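PDB 2EIH: alcohol dehydrogenase from Thermus thermophilus, which binds zinc and probably acts as an NAD(P)-dependent oxidoreductase of the zinc-type alcohol dehydrogenase family. Local coordinates for residues G26-R31 with L127-L132; P58-A63 with T120-V125; A183-K188 with K308-V313; G191-A196 with G211-V216. All blocks are in the same frame, centred on the assembly; numbering follows the deposited sequence.

Contact 1: G26-R31 with L127-L132; sequences GPKEVR and LPEANL
With chi1 at 49°, V30 sets CG1 between its own backbone N and carbonyl carbon and aims it at L132. The two meet tip to tip, but the 3.2 Å between V30 CG1 and L132 CD2 is too short for methyls, so the exact closeness is doubtful. A similar choice at E129 (chi1 60°) turns CG back over the partner chain, 3.5 Å from K28 O. From there the extended chain carries OE1 across the aliphatic part of K28, with E129 OE1 3.8 Å from K28 CG. The charged ends themselves do not meet: K28 NZ is 5.3 Å from E129 OE1. V30 and L127 are an antiparallel hydrogen-bonded pair, with V30 N 3.0 Å from L127 O and L127 N returning a bond to V30 O. Two residues along, beyond the non-hydrogen-bonded pair E29 and P128, E129 N reaches K28 O at 170°, in the carbonyl plane. E29 OE2 accepts the G26 amide. In the GroES-like domain the contact joins the start of strand 29-38 to the end of strand 124-128; V69 and V72 of strand 64-72 pack on V30, while I87 and V85 of strand 84-91 cover L127 and L132.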
loop_
_atom_site.group_PDB
_atom_site.type_symbol
_atom_site.label_atom_id
_atom_site.label_comp_id
_atom_site.label_asym_id
_atom_site.label_seq_id
_atom_site.Cartn_x
_atom_site.Cartn_y
_atom_site.Cartn_z
ATOM N N GLY A 26 37.075 13.088 4.456
ATOM C CA GLY A 26 37.594 11.864 3.884
ATOM C C GLY A 26 37.446 11.829 2.373
ATOM O O GLY A 26 37.330 12.873 1.729
ATOM N N PRO A 27 37.437 10.628 1.774
ATOM C CA PRO A 27 37.305 10.471 0.324
ATOM C C PRO A 27 35.984 10.986 -0.240
ATOM O O PRO A 27 35.971 11.841 -1.132
ATOM C CB PRO A 27 37.477 8.968 0.131
ATOM C CG PRO A 27 36.891 8.409 1.388
ATOM C CD PRO A 27 37.481 9.314 2.440
ATOM N N LYS A 28 34.877 10.461 0.277
ATOM C CA LYS A 28 33.560 10.870 -0.182
ATOM C C LYS A 28 32.907 11.772 0.848
ATOM O O LYS A 28 31.693 11.759 1.022
ATOM C CB LYS A 28 32.677 9.645 -0.429
ATOM C CG LYS A 28 32.882 8.999 -1.791
ATOM C CD LYS A 28 31.980 7.791 -1.960
ATOM C CE LYS A 28 31.928 7.338 -3.408
ATOM N NZ LYS A 28 33.280 7.026 -3.952
ATOM N N GLU A 29 33.720 12.568 1.528
ATOM C CA GLU A 29 33.208 13.467 2.542
ATOM C C GLU A 29 33.414 14.923 2.182
ATOM O O GLU A 29 34.194 15.252 1.293
ATOM C CB GLU A 29 33.872 13.165 3.879
ATOM C CG GLU A 29 33.385 11.899 4.515
ATOM C CD GLU A 29 34.095 11.611 5.805
ATOM O OE1 GLU A 29 33.599 10.760 6.577
ATOM O OE2 GLU A 29 35.153 12.236 6.040
ATOM N N VAL A 30 32.700 15.793 2.887
ATOM C CA VAL A 30 32.790 17.224 2.658
ATOM C C VAL A 30 32.722 17.981 3.980
ATOM O O VAL A 30 32.016 17.576 4.895
ATOM C CB VAL A 30 31.663 17.692 1.680
ATOM C CG1 VAL A 30 30.328 17.145 2.144
ATOM C CG2 VAL A 30 31.638 19.209 1.588
ATOM N N ARG A 31 33.495 19.059 4.078
ATOM C CA ARG A 31 33.512 19.882 5.279
ATOM C C ARG A 31 32.663 21.106 5.014
ATOM O O ARG A 31 32.862 21.817 4.029
ATOM C CB ARG A 31 34.935 20.321 5.638
ATOM C CG ARG A 31 35.013 21.270 6.838
ATOM C CD ARG A 31 36.447 21.500 7.280
ATOM N NE ARG A 31 37.193 22.361 6.372
ATOM C CZ ARG A 31 38.456 22.145 6.020
ATOM N NH1 ARG A 31 39.108 21.091 6.492
ATOM N NH2 ARG A 31 39.071 22.983 5.200
ATOM N N LEU A 127 30.860 15.723 7.086
ATOM C CA LEU A 127 29.925 14.606 6.965
ATOM C C LEU A 127 29.944 14.029 5.552
ATOM O O LEU A 127 30.524 14.621 4.641
ATOM C CB LEU A 127 28.500 15.023 7.365
ATOM C CG LEU A 127 27.797 16.270 6.849
ATOM C CD1 LEU A 127 26.304 16.103 7.017
ATOM C CD2 LEU A 127 28.286 17.491 7.600
ATOM N N PRO A 128 29.338 12.847 5.356
ATOM C CA PRO A 128 29.321 12.238 4.020
ATOM C C PRO A 128 28.511 13.042 2.997
ATOM O O PRO A 128 27.504 13.652 3.338
ATOM C CB PRO A 128 28.740 10.847 4.280
ATOM C CG PRO A 128 27.885 11.044 5.492
ATOM C CD PRO A 128 28.720 11.959 6.357
ATOM N N GLU A 129 28.954 13.044 1.743
ATOM C CA GLU A 129 28.255 13.789 0.692
ATOM C C GLU A 129 26.780 13.419 0.581
ATOM O O GLU A 129 25.993 14.163 0.003
ATOM C CB GLU A 129 28.935 13.584 -0.677
ATOM C CG GLU A 129 28.980 12.128 -1.157
ATOM C CD GLU A 129 29.522 11.980 -2.579
ATOM O OE1 GLU A 129 29.776 10.826 -2.996
ATOM O OE2 GLU A 129 29.678 13.007 -3.284
ATOM N N ALA A 130 26.415 12.268 1.139
ATOM C CA ALA A 130 25.037 11.796 1.096
ATOM C C ALA A 130 24.153 12.520 2.113
ATOM O O ALA A 130 22.920 12.435 2.053
ATOM C CB ALA A 130 24.987 10.291 1.352
ATOM N N ASN A 131 24.777 13.235 3.041
ATOM C CA ASN A 131 24.029 13.931 4.069
ATOM C C ASN A 131 24.015 15.435 3.875
ATOM O O ASN A 131 23.865 16.184 4.832
ATOM C CB ASN A 131 24.607 13.578 5.442
ATOM C CG ASN A 131 24.707 12.088 5.667
ATOM O OD1 ASN A 131 25.081 11.639 6.747
ATOM N ND2 ASN A 131 24.388 11.312 4.647
ATOM N N LEU A 132 24.150 15.860 2.625
ATOM C CA LEU A 132 24.161 17.271 2.281
ATOM C C LEU A 132 23.151 17.581 1.180
ATOM O O LEU A 132 23.143 16.924 0.140
ATOM C CB LEU A 132 25.547 17.662 1.789
ATOM C CG LEU A 132 26.317 18.725 2.556
ATOM C CD1 LEU A 132 26.451 18.323 4.002
ATOM C CD2 LEU A 132 27.663 18.922 1.904
#

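Contact 2: P58-A63 with T120-V125; sequences PHVLGA and TYAEYV
The hydroxyl of Y121, whose ring rests on L61, is gripped by two groups outside the contact, D43 OD2 and H326 NE2. This is the interior of the GroES-like domain, where the turn after the short strand 59-60 meets the chain leading into strand 124-128. A chi1 of -75° sets Y121 CG beside its own backbone N and lays the ring along L61. L61 CB sits over the centre of the Y121 ring, 3.7 Å from the centroid and 11° off its normal, in a CH-pi contact. Beyond L61 the ring runs along the backbone, and G62, which has no side chain, brings its N to 3.4 Å from Y121 CE1. V60 CG1 slides past Y121 CB at 3.8 Å, the two side chains pointing opposite ways, and lies near A122 CB. Consecutive amides bind consecutive carbonyls: Y121 N donates to L61 O at 3.0 Å, and T120 N to G62 O at 2.9 Å. The second bond is the more awkward, for its donor stands above the carbonyl plane of G62. M6 and V4 of strand 2-6 pack on L61 and Y121. T120 OG1, bonded to D64 O, comes to 3.2 Å from G62 CA.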
loop_
_atom_site.group_PDB
_atom_site.type_symbol
_atom_site.label_atom_id
_atom_site.label_comp_id
_atom_site.label_asym_id
_atom_site.label_seq_id
_atom_site.Cartn_x
_atom_site.Cartn_y
_atom_site.Cartn_z
ATOM N N PRO A 58 35.628 15.837 25.137
ATOM C CA PRO A 58 34.460 16.701 24.930
ATOM C C PRO A 58 33.631 16.307 23.708
ATOM O O PRO A 58 34.141 15.700 22.771
ATOM C CB PRO A 58 35.091 18.083 24.793
ATOM C CG PRO A 58 36.358 17.786 24.074
ATOM C CD PRO A 58 36.873 16.561 24.817
ATOM N N HIS A 59 32.352 16.666 23.724
ATOM C CA HIS A 59 31.448 16.355 22.625
ATOM C C HIS A 59 30.766 17.600 22.071
ATOM O O HIS A 59 30.373 18.495 22.818
ATOM C CB HIS A 59 30.381 15.360 23.089
ATOM C CG HIS A 59 29.365 15.041 22.046
ATOM N ND1 HIS A 59 29.702 14.476 20.831
ATOM C CD2 HIS A 59 28.022 15.208 22.023
ATOM C CE1 HIS A 59 28.604 14.311 20.109
ATOM N NE2 HIS A 59 27.574 14.747 20.810
ATOM N N VAL A 60 30.630 17.647 20.750
ATOM C CA VAL A 60 29.972 18.764 20.093
ATOM C C VAL A 60 28.568 18.331 19.702
ATOM O O VAL A 60 28.393 17.443 18.875
ATOM C CB VAL A 60 30.717 19.197 18.819
ATOM C CG1 VAL A 60 30.007 20.399 18.179
ATOM C CG2 VAL A 60 32.147 19.554 19.161
ATOM N N LEU A 61 27.569 18.967 20.294
ATOM C CA LEU A 61 26.193 18.642 19.993
ATOM C C LEU A 61 25.814 19.256 18.645
ATOM O O LEU A 61 26.642 19.900 17.997
ATOM C CB LEU A 61 25.295 19.204 21.096
ATOM C CG LEU A 61 25.602 18.765 22.534
ATOM C CD1 LEU A 61 24.744 19.567 23.523
ATOM C CD2 LEU A 61 25.326 17.271 22.699
ATOM N N GLY A 62 24.565 19.056 18.228
ATOM C CA GLY A 62 24.100 19.631 16.975
ATOM C C GLY A 62 23.781 18.680 15.834
ATOM O O GLY A 62 24.683 18.108 15.210
ATOM N N ALA A 63 22.493 18.514 15.546
ATOM C CA ALA A 63 22.080 17.643 14.454
ATOM C C ALA A 63 21.696 18.494 13.239
ATOM O O ALA A 63 22.057 18.179 12.105
ATOM C CB ALA A 63 20.903 16.757 14.893
ATOM N N THR A 120 26.753 20.116 14.874
ATOM C CA THR A 120 26.779 21.456 14.312
ATOM C C THR A 120 27.068 22.648 15.220
ATOM O O THR A 120 27.048 23.774 14.749
ATOM C CB THR A 120 25.460 21.720 13.530
ATOM O OG1 THR A 120 24.330 21.558 14.402
ATOM C CG2 THR A 120 25.345 20.738 12.367
ATOM N N TYR A 121 27.341 22.422 16.501
ATOM C CA TYR A 121 27.648 23.534 17.409
ATOM C C TYR A 121 29.094 24.017 17.231
ATOM O O TYR A 121 29.794 24.274 18.215
ATOM C CB TYR A 121 27.498 23.119 18.864
ATOM C CG TYR A 121 26.075 22.975 19.383
ATOM C CD1 TYR A 121 25.044 22.477 18.582
ATOM C CD2 TYR A 121 25.804 23.202 20.726
ATOM C CE1 TYR A 121 23.784 22.199 19.121
ATOM C CE2 TYR A 121 24.561 22.935 21.279
ATOM C CZ TYR A 121 23.558 22.426 20.480
ATOM O OH TYR A 121 22.356 22.109 21.047
ATOM N N ALA A 122 29.542 24.136 15.984
ATOM C CA ALA A 122 30.891 24.600 15.675
ATOM C C ALA A 122 30.895 25.348 14.349
ATOM O O ALA A 122 29.881 25.412 13.666
ATOM C CB ALA A 122 31.839 23.415 15.611
ATOM N N GLU A 123 32.047 25.898 13.994
ATOM C CA GLU A 123 32.200 26.633 12.753
ATOM C C GLU A 123 32.384 25.701 11.560
ATOM O O GLU A 123 32.267 26.128 10.425
ATOM C CB GLU A 123 33.401 27.594 12.844
ATOM C CG GLU A 123 33.277 28.694 13.897
ATOM C CD GLU A 123 34.544 29.520 14.033
ATOM O OE1 GLU A 123 35.631 28.926 14.212
ATOM O OE2 GLU A 123 34.462 30.769 13.973
ATOM N N TYR A 124 32.696 24.438 11.817
ATOM C CA TYR A 124 32.892 23.476 10.743
ATOM C C TYR A 124 32.445 22.085 11.143
ATOM O O TYR A 124 32.482 21.719 12.314
ATOM C CB TYR A 124 34.366 23.400 10.325
ATOM C CG TYR A 124 34.944 24.703 9.861
ATOM C CD1 TYR A 124 35.467 25.626 10.773
ATOM C CD2 TYR A 124 34.958 25.029 8.503
ATOM C CE1 TYR A 124 35.982 26.845 10.335
ATOM C CE2 TYR A 124 35.469 26.246 8.067
ATOM C CZ TYR A 124 35.982 27.144 8.988
ATOM O OH TYR A 124 36.493 28.346 8.551
ATOM N N VAL A 125 32.026 21.304 10.163
ATOM C CA VAL A 125 31.603 19.958 10.446
ATOM C C VAL A 125 31.852 19.163 9.176
ATOM O O VAL A 125 31.728 19.679 8.068
ATOM C CB VAL A 125 30.098 19.924 10.878
ATOM C CG1 VAL A 125 29.201 20.257 9.698
ATOM C CG2 VAL A 125 29.752 18.561 11.474
#

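Contact 3: A183-K188 with K308-V313; sequences AIQIAK and KLKPVV
The amide of Q185 lies against the extended backbone of K310 and makes both bonds that a neighbouring strand would make. Its OE1 takes K310 N at 2.7 Å, the donor tilted 30° from the plane of the side-chain carbonyl. Its NE2 gives a straighter bond, 2.8 Å to K310 O, which lies nearly in the amide plane. With both ends engaged the flip of the amide is settled, and V181 O, one turn back in the same helix, takes a further bond from NE2. The reach depends on chi2 at 180°, which stretches the side chain away from the helix, while chi3 of 74° turns the amide to face the K310 peptide groups. Helix 180-189 belongs to the Rossmann-type domain expected to hold the dinucleotide in this family. The facing loop leaves helix 297-306 for strand 313-318, which joins the sheet of the GroES-like domain, so the contact joins the Rossmann-type domain to the chain running toward the other sheet. L309 lays one branch on the helix: L309 CD2 rests 3.6 Å from Q185 CB. L309 CD2 also lies 3.9 Å from I186 CG1, the two side chains crossing at an angle, and F303 and V304 close over L309 from helix 297-306. A water bridges the backbones by donating to both Q185 O (2.9 Å) and K308 O (2.7 Å).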
loop_
_atom_site.group_PDB
_atom_site.type_symbol
_atom_site.label_atom_id
_atom_site.label_comp_id
_atom_site.label_asym_id
_atom_site.label_seq_id
_atom_site.Cartn_x
_atom_site.Cartn_y
_atom_site.Cartn_z
ATOM N N ALA A 183 4.117 19.675 11.174
ATOM C CA ALA A 183 2.979 18.774 11.002
ATOM C C ALA A 183 1.707 19.475 10.558
ATOM O O ALA A 183 0.913 18.925 9.795
ATOM C CB ALA A 183 2.714 18.005 12.286
ATOM N N ILE A 184 1.493 20.687 11.037
ATOM C CA ILE A 184 0.296 21.413 10.648
ATOM C C ILE A 184 0.346 21.734 9.152
ATOM O O ILE A 184 -0.644 21.548 8.435
ATOM C CB ILE A 184 0.156 22.691 11.504
ATOM C CG1 ILE A 184 -0.098 22.265 12.958
ATOM C CG2 ILE A 184 -0.983 23.561 10.982
ATOM C CD1 ILE A 184 -0.129 23.380 13.955
ATOM N N GLN A 185 1.512 22.183 8.688
ATOM C CA GLN A 185 1.731 22.541 7.281
ATOM C C GLN A 185 1.767 21.336 6.330
ATOM O O GLN A 185 1.232 21.392 5.227
ATOM C CB GLN A 185 3.041 23.335 7.135
ATOM C CG GLN A 185 3.060 24.656 7.894
ATOM C CD GLN A 185 4.360 25.414 7.740
ATOM O OE1 GLN A 185 4.640 25.987 6.689
ATOM N NE2 GLN A 185 5.170 25.408 8.789
ATOM N N ILE A 186 2.415 20.254 6.746
ATOM C CA ILE A 186 2.482 19.083 5.890
ATOM C C ILE A 186 1.074 18.509 5.797
ATOM O O ILE A 186 0.619 18.120 4.717
ATOM C CB ILE A 186 3.468 18.050 6.456
ATOM C CG1 ILE A 186 4.888 18.618 6.344
ATOM C CG2 ILE A 186 3.356 16.746 5.695
ATOM C CD1 ILE A 186 5.939 17.830 7.037
ATOM N N ALA A 187 0.384 18.483 6.937
ATOM C CA ALA A 187 -0.985 17.989 7.001
ATOM C C ALA A 187 -1.862 18.715 5.981
ATOM O O ALA A 187 -2.572 18.079 5.199
ATOM C CB ALA A 187 -1.553 18.191 8.402
ATOM N N LYS A 188 -1.821 20.046 5.998
ATOM C CA LYS A 188 -2.618 20.827 5.060
ATOM C C LYS A 188 -2.174 20.554 3.623
ATOM O O LYS A 188 -3.001 20.455 2.714
ATOM C CB LYS A 188 -2.485 22.318 5.363
ATOM C CG LYS A 188 -3.170 22.747 6.656
ATOM C CD LYS A 188 -4.677 22.574 6.575
ATOM C CE LYS A 188 -5.248 23.338 5.389
ATOM N NZ LYS A 188 -6.728 23.212 5.338
ATOM N N LYS A 308 5.238 26.391 -0.014
ATOM C CA LYS A 308 4.099 25.613 0.467
ATOM C C LYS A 308 4.358 25.120 1.889
ATOM O O LYS A 308 3.432 24.738 2.603
ATOM C CB LYS A 308 3.848 24.434 -0.465
ATOM C CG LYS A 308 3.339 24.853 -1.840
ATOM C CD LYS A 308 3.224 23.648 -2.765
ATOM C CE LYS A 308 2.546 23.990 -4.080
ATOM N NZ LYS A 308 2.471 22.794 -4.966
ATOM N N LEU A 309 5.625 25.144 2.284
ATOM C CA LEU A 309 6.033 24.725 3.611
ATOM C C LEU A 309 7.072 25.718 4.090
ATOM O O LEU A 309 7.945 26.116 3.320
ATOM C CB LEU A 309 6.671 23.341 3.560
ATOM C CG LEU A 309 5.815 22.123 3.223
ATOM C CD1 LEU A 309 6.713 20.906 3.185
ATOM C CD2 LEU A 309 4.720 21.943 4.265
ATOM N N LYS A 310 7.005 26.143 5.343
ATOM C CA LYS A 310 8.025 27.082 5.800
ATOM C C LYS A 310 8.430 26.881 7.245
ATOM O O LYS A 310 7.595 26.584 8.100
ATOM C CB LYS A 310 7.560 28.516 5.582
ATOM C CG LYS A 310 6.301 28.901 6.306
ATOM C CD LYS A 310 5.898 30.302 5.923
ATOM C CE LYS A 310 4.807 30.827 6.828
ATOM N NZ LYS A 310 4.383 32.199 6.416
ATOM N N PRO A 311 9.725 27.034 7.538
ATOM C CA PRO A 311 10.195 26.856 8.909
ATOM C C PRO A 311 9.806 28.047 9.762
ATOM O O PRO A 311 9.599 29.143 9.252
ATOM C CB PRO A 311 11.700 26.770 8.732
ATOM C CG PRO A 311 11.925 27.817 7.678
ATOM C CD PRO A 311 10.840 27.429 6.662
ATOM N N VAL A 312 9.721 27.833 11.062
ATOM C CA VAL A 312 9.381 28.909 11.962
ATOM C C VAL A 312 10.497 29.103 12.975
ATOM O O VAL A 312 10.693 28.286 13.872
ATOM C CB VAL A 312 8.049 28.617 12.654
ATOM C CG1 VAL A 312 7.779 29.647 13.735
ATOM C CG2 VAL A 312 6.931 28.633 11.615
ATOM N N VAL A 313 11.249 30.183 12.800
ATOM C CA VAL A 313 12.354 30.508 13.696
ATOM C C VAL A 313 11.822 31.312 14.880
ATOM O O VAL A 313 11.405 32.457 14.720
ATOM C CB VAL A 313 13.430 31.350 12.970
ATOM C CG1 VAL A 313 14.568 31.672 13.932
ATOM C CG2 VAL A 313 13.958 30.587 11.759
HETATM O O HOH W 1 1.071 23.823 3.670
#

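Contact 4: G191-A196 with G211-V216; sequences GARVIA and GADETV
At the edge of the R193 guanidinium, near its plane, stands the carboxylate of E214, the two planes 57° apart; the ion pair is long, R193 NH1 to E214 OE2 being 3.7 Å. R193 NE and NH2 are engaged outside the contact, by D169 OD2 and L230 O. The D213 carboxylate is turned only 16° from the guanidinium plane yet does not bind it. This is the beta-alpha-beta unit of strand 193-198, helix 201-210 and strand 214-217, at the outer side of the parallel Rossmann-type sheet. D213, with chi1 at -57°, swings OD2 back to V194 N, 2.7 Å away on its anti lone pair. V194 O receives E214 N at 3.0 Å, with a weak second bond from D213 N. I195 and E214 share one face, where I195 CG1 rests 3.8 Å from E214 CB; A196 lies on the other, its CB 3.8 Å from A212 CB, with A207 of helix 201-210 covering both. A Schellman motif at G211 ends that helix. The ladder runs on through A196 N to E214 O, and A196 O takes V216 N at 3.0 Å and the CA-H of T215.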
loop_
_atom_site.group_PDB
_atom_site.type_symbol
_atom_site.label_atom_id
_atom_site.label_comp_id
_atom_site.label_asym_id
_atom_site.label_seq_id
_atom_site.Cartn_x
_atom_site.Cartn_y
_atom_site.Cartn_z
ATOM N N GLY A 191 -4.042 17.901 1.990
ATOM C CA GLY A 191 -5.487 18.034 1.937
ATOM C C GLY A 191 -6.334 17.806 3.166
ATOM O O GLY A 191 -7.540 17.601 3.051
ATOM N N ALA A 192 -5.727 17.840 4.344
ATOM C CA ALA A 192 -6.488 17.620 5.569
ATOM C C ALA A 192 -7.075 18.907 6.140
ATOM O O ALA A 192 -6.758 20.015 5.698
ATOM C CB ALA A 192 -5.608 16.966 6.618
ATOM N N ARG A 193 -7.952 18.735 7.119
ATOM C CA ARG A 193 -8.565 19.849 7.823
ATOM C C ARG A 193 -7.881 19.743 9.173
ATOM O O ARG A 193 -8.131 18.800 9.932
ATOM C CB ARG A 193 -10.061 19.625 7.981
ATOM C CG ARG A 193 -10.873 20.898 8.054
ATOM C CD ARG A 193 -12.335 20.568 7.875
ATOM N NE ARG A 193 -12.834 19.862 9.044
ATOM C CZ ARG A 193 -13.322 20.475 10.116
ATOM N NH1 ARG A 193 -13.382 21.805 10.141
ATOM N NH2 ARG A 193 -13.719 19.770 11.169
ATOM N N VAL A 194 -7.002 20.693 9.466
ATOM C CA VAL A 194 -6.258 20.653 10.713
ATOM C C VAL A 194 -6.883 21.338 11.903
ATOM O O VAL A 194 -7.357 22.460 11.816
ATOM C CB VAL A 194 -4.848 21.250 10.555
ATOM C CG1 VAL A 194 -4.149 21.252 11.908
ATOM C CG2 VAL A 194 -4.060 20.457 9.534
ATOM N N ILE A 195 -6.865 20.634 13.021
ATOM C CA ILE A 195 -7.361 21.158 14.267
ATOM C C ILE A 195 -6.111 21.147 15.134
ATOM O O ILE A 195 -5.523 20.089 15.345
ATOM C CB ILE A 195 -8.433 20.238 14.900
ATOM C CG1 ILE A 195 -9.594 20.028 13.943
ATOM C CG2 ILE A 195 -8.941 20.845 16.173
ATOM C CD1 ILE A 195 -9.323 18.967 12.825
ATOM N N ALA A 196 -5.676 22.308 15.612
ATOM C CA ALA A 196 -4.470 22.364 16.441
ATOM C C ALA A 196 -4.779 22.749 17.886
ATOM O O ALA A 196 -5.666 23.560 18.139
ATOM C CB ALA A 196 -3.478 23.357 15.840
ATOM N N GLY A 211 -2.055 27.565 9.123
ATOM C CA GLY A 211 -2.941 26.746 8.314
ATOM C C GLY A 211 -3.951 25.960 9.126
ATOM O O GLY A 211 -4.858 25.342 8.570
ATOM N N ALA A 212 -3.795 25.969 10.446
ATOM C CA ALA A 212 -4.726 25.256 11.314
ATOM C C ALA A 212 -6.143 25.798 11.094
ATOM O O ALA A 212 -6.418 26.984 11.320
ATOM C CB ALA A 212 -4.316 25.423 12.769
ATOM N N ASP A 213 -7.039 24.924 10.655
ATOM C CA ASP A 213 -8.415 25.317 10.395
ATOM C C ASP A 213 -9.229 25.550 11.667
ATOM O O ASP A 213 -10.134 26.379 11.691
ATOM C CB ASP A 213 -9.103 24.246 9.545
ATOM C CG ASP A 213 -8.379 23.986 8.250
ATOM O OD1 ASP A 213 -8.304 24.914 7.419
ATOM O OD2 ASP A 213 -7.873 22.856 8.065
ATOM N N GLU A 214 -8.891 24.820 12.721
ATOM C CA GLU A 214 -9.607 24.919 13.978
ATOM C C GLU A 214 -8.604 24.904 15.137
ATOM O O GLU A 214 -7.501 24.370 15.009
ATOM C CB GLU A 214 -10.570 23.731 14.084
ATOM C CG GLU A 214 -12.048 24.072 14.293
ATOM C CD GLU A 214 -12.582 25.129 13.340
ATOM O OE1 GLU A 214 -12.295 26.321 13.585
ATOM O OE2 GLU A 214 -13.278 24.772 12.353
ATOM N N THR A 215 -8.981 25.488 16.269
ATOM C CA THR A 215 -8.096 25.524 17.425
ATOM C C THR A 215 -8.803 25.122 18.710
ATOM O O THR A 215 -9.985 25.396 18.890
ATOM C CB THR A 215 -7.482 26.926 17.605
ATOM O OG1 THR A 215 -8.510 27.918 17.493
ATOM C CG2 THR A 215 -6.420 27.179 16.542
ATOM N N VAL A 216 -8.070 24.461 19.596
ATOM C CA VAL A 216 -8.621 24.028 20.873
ATOM C C VAL A 216 -7.593 24.250 21.969
ATOM O O VAL A 216 -6.396 24.092 21.748
ATOM C CB VAL A 216 -9.004 22.539 20.852
ATOM C CG1 VAL A 216 -9.433 22.096 22.237
ATOM C CG2 VAL A 216 -10.122 22.301 19.849
#

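How the contacts relate
Contacts 1 and 2 share strand 124-128 and lie about 15 Å apart between centres; they touch where R31 CG packs 3.9 Å from V125 O, and contact 2 is nested inside the chain loop that contact 1 closes. Contacts 3 and 4 are a second pair, about 12 Å apart between centres, bound by a salt bridge of 3.0 Å from K188 NZ to D213 OD2 and by A187 CB against V194 CG2. The pairs are well separated: contacts 1 and 4 have centres about 39 Å apart. The zinc ion held by C93, C96, C99 and C107 lies about 12 Å from the P128 side chain of contact 1; contacts 2, 3 and 4 lie away from that site.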